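Local coordinates for aeromonas extracellular serine protease (Aeromonas sobria, PDB 3WQB), which cleaves peptide bonds after paired basic residues, one of them lysine, as a calcium-binding, secreted serine protease and probable virulence factor, at residues Pro487-Glu492 / Leu549-Val554. The protein carries 1 engineered substitution. Residues are numbered along the deposited sequence; the frame is centred on the assembly and turned at random.
Sequences PDLLIE and LEVTDV. With CA (calcium ion), chain D.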
loop_
_atom_site.group_PDB
_atom_site.type_symbol
_atom_site.label_atom_id
_atom_site.label_comp_id
_atom_site.label_asym_id
_atom_site.label_seq_id
_atom_site.Cartn_x
_atom_site.Cartn_y
_atom_site.Cartn_z
ATOM N N PRO A 487 8.490 -2.756 -19.324
ATOM C CA PRO A 487 9.086 -1.610 -18.627
ATOM C C PRO A 487 9.568 -0.482 -19.545
ATOM O O PRO A 487 9.936 0.565 -19.048
ATOM C CB PRO A 487 10.249 -2.235 -17.837
ATOM C CG PRO A 487 9.826 -3.659 -17.661
ATOM C CD PRO A 487 9.177 -4.008 -18.965
ATOM N N ASP A 488 9.517 -0.673 -20.864
ATOM C CA ASP A 488 9.782 0.430 -21.788
ATOM C C ASP A 488 8.694 1.496 -21.765
ATOM O O ASP A 488 8.898 2.591 -22.278
ATOM C CB ASP A 488 9.933 -0.085 -23.224
ATOM C CG ASP A 488 11.253 -0.796 -23.462
ATOM O OD1 ASP A 488 12.086 -0.845 -22.535
ATOM O OD2 ASP A 488 11.443 -1.305 -24.590
ATOM N N LEU A 489 7.538 1.175 -21.191
ATOM C CA LEU A 489 6.369 2.036 -21.332
ATOM C C LEU A 489 6.208 3.088 -20.245
ATOM O O LEU A 489 6.293 2.803 -19.040
ATOM C CB LEU A 489 5.092 1.199 -21.470
ATOM C CG LEU A 489 5.066 0.210 -22.637
ATOM C CD1 LEU A 489 3.777 -0.557 -22.587
ATOM C CD2 LEU A 489 5.239 0.898 -23.994
ATOM N N LEU A 490 6.004 4.315 -20.712
ATOM C CA LEU A 490 5.616 5.453 -19.899
ATOM C C LEU A 490 4.131 5.700 -20.152
ATOM O O LEU A 490 3.718 5.925 -21.301
ATOM C CB LEU A 490 6.448 6.678 -20.311
ATOM C CG LEU A 490 5.989 8.055 -19.833
ATOM C CD1 LEU A 490 6.234 8.198 -18.349
ATOM C CD2 LEU A 490 6.716 9.150 -20.589
ATOM N N ILE A 491 3.326 5.641 -19.093
ATOM C CA ILE A 491 1.877 5.842 -19.202
ATOM C C ILE A 491 1.483 7.080 -18.408
ATOM O O ILE A 491 1.757 7.173 -17.208
ATOM C CB ILE A 491 1.107 4.592 -18.714
ATOM C CG1 ILE A 491 1.577 3.346 -19.474
ATOM C CG2 ILE A 491 -0.415 4.795 -18.816
ATOM C CD1 ILE A 491 0.875 2.045 -19.057
ATOM N N GLU A 492 0.845 8.026 -19.090
ATOM C CA GLU A 492 0.511 9.330 -18.522
ATOM C C GLU A 492 -0.934 9.696 -18.841
ATOM O O GLU A 492 -1.469 9.301 -19.871
ATOM C CB GLU A 492 1.472 10.373 -19.096
ATOM C CG GLU A 492 1.581 11.698 -18.351
ATOM C CD GLU A 492 2.850 12.491 -18.705
ATOM O OE1 GLU A 492 2.988 13.628 -18.197
ATOM O OE2 GLU A 492 3.720 11.993 -19.468
ATOM N N LEU A 549 -5.153 9.651 -22.439
ATOM C CA LEU A 549 -4.123 8.695 -22.049
ATOM C C LEU A 549 -2.994 8.729 -23.063
ATOM O O LEU A 549 -3.236 8.757 -24.272
ATOM C CB LEU A 549 -4.703 7.284 -21.986
ATOM C CG LEU A 549 -3.776 6.220 -21.396
ATOM C CD1 LEU A 549 -3.700 6.357 -19.876
ATOM C CD2 LEU A 549 -4.251 4.840 -21.790
ATOM N N GLU A 550 -1.762 8.723 -22.566
ATOM C CA GLU A 550 -0.587 8.748 -23.422
ATOM C C GLU A 550 0.303 7.580 -23.051
ATOM O O GLU A 550 0.574 7.370 -21.874
ATOM C CB GLU A 550 0.179 10.065 -23.238
ATOM C CG GLU A 550 -0.535 11.274 -23.796
ATOM C CD GLU A 550 0.284 12.549 -23.739
ATOM O OE1 GLU A 550 1.394 12.561 -23.153
ATOM O OE2 GLU A 550 -0.183 13.554 -24.307
ATOM N N VAL A 551 0.751 6.809 -24.045
ATOM C CA VAL A 551 1.648 5.676 -23.818
ATOM C C VAL A 551 2.816 5.799 -24.794
ATOM O O VAL A 551 2.587 5.948 -25.993
ATOM C CB VAL A 551 0.932 4.320 -24.040
ATOM C CG1 VAL A 551 1.892 3.150 -23.848
ATOM C CG2 VAL A 551 -0.275 4.187 -23.109
ATOM N N THR A 552 4.047 5.750 -24.286
ATOM C CA THR A 552 5.244 5.852 -25.125
ATOM C C THR A 552 6.236 4.764 -24.754
ATOM O O THR A 552 6.451 4.493 -23.575
ATOM C CB THR A 552 5.957 7.212 -24.936
ATOM O OG1 THR A 552 5.006 8.281 -24.999
ATOM C CG2 THR A 552 6.985 7.427 -26.032
ATOM N N ASP A 553 6.836 4.142 -25.767
ATOM C CA ASP A 553 7.985 3.265 -25.576
ATOM C C ASP A 553 9.229 4.156 -25.603
ATOM O O ASP A 553 9.512 4.804 -26.609
ATOM C CB ASP A 553 7.992 2.195 -26.687
ATOM C CG ASP A 553 9.226 1.286 -26.659
ATOM O OD1 ASP A 553 10.324 1.692 -26.213
ATOM O OD2 ASP A 553 9.103 0.136 -27.119
ATOM N N VAL A 554 9.940 4.214 -24.481
ATOM C CA VAL A 554 11.010 5.194 -24.298
ATOM C C VAL A 554 12.406 4.575 -24.195
ATOM O O VAL A 554 13.310 5.185 -23.618
ATOM C CB VAL A 554 10.753 6.120 -23.059
ATOM C CG1 VAL A 554 9.453 6.911 -23.225
ATOM C CG2 VAL A 554 10.763 5.320 -21.751
HETATM CA CA CA D . 11.482 -0.506 -26.788
HETATM O O HOH W 1 3.497 8.484 -22.735
HETATM O O HOH W 2 3.369 11.081 -22.034
#
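Leu489-Glu492 and Leu549-Asp553 pair as neighbouring antiparallel strands inside a four-stranded sheet of the P-domain, with a calcium ion bound at one end. Leu490 with Thr552 and Glu492 with Glu550 are the hydrogen-bonded pairs. Leu490 N reaches Thr552 O at 2.9 Å, nearly straight at 172°. Beyond the strand, Val554 N hydrogen-bonds to Asp488 O and extends the pairing to the metal site. On one face, Ile491 CG2 meets Leu549 CD1 at 3.8 Å, and Leu489 CD2 lies 4.0 Å from Val551 CG1. Strand 471-482 packs against this face. The other face carries Leu490, Thr552, Glu492 and Glu550. One water donates to both Glu492 OE2 and Glu550 OE1, and Arg500 forms salt bridges with both residues, which probably offsets their like charges. A second water joins Leu490 O to Thr552 OG1. At the calcium end the carboxylate planes of Asp488 and Asp553 are 48° apart. Asp488 binds through OD2 at 2.3 Å, while its OD1 salt-bridges Arg559. With chi1 at 175°, Asp553 extends beside Asp488 and chelates the ion with both oxygens; His483 is its main outside polar partner. Asp454, Ala555, Asn578 and Asn579 complete this calcium site of the beta-sandwich P-domain, found in furin-like subtilases.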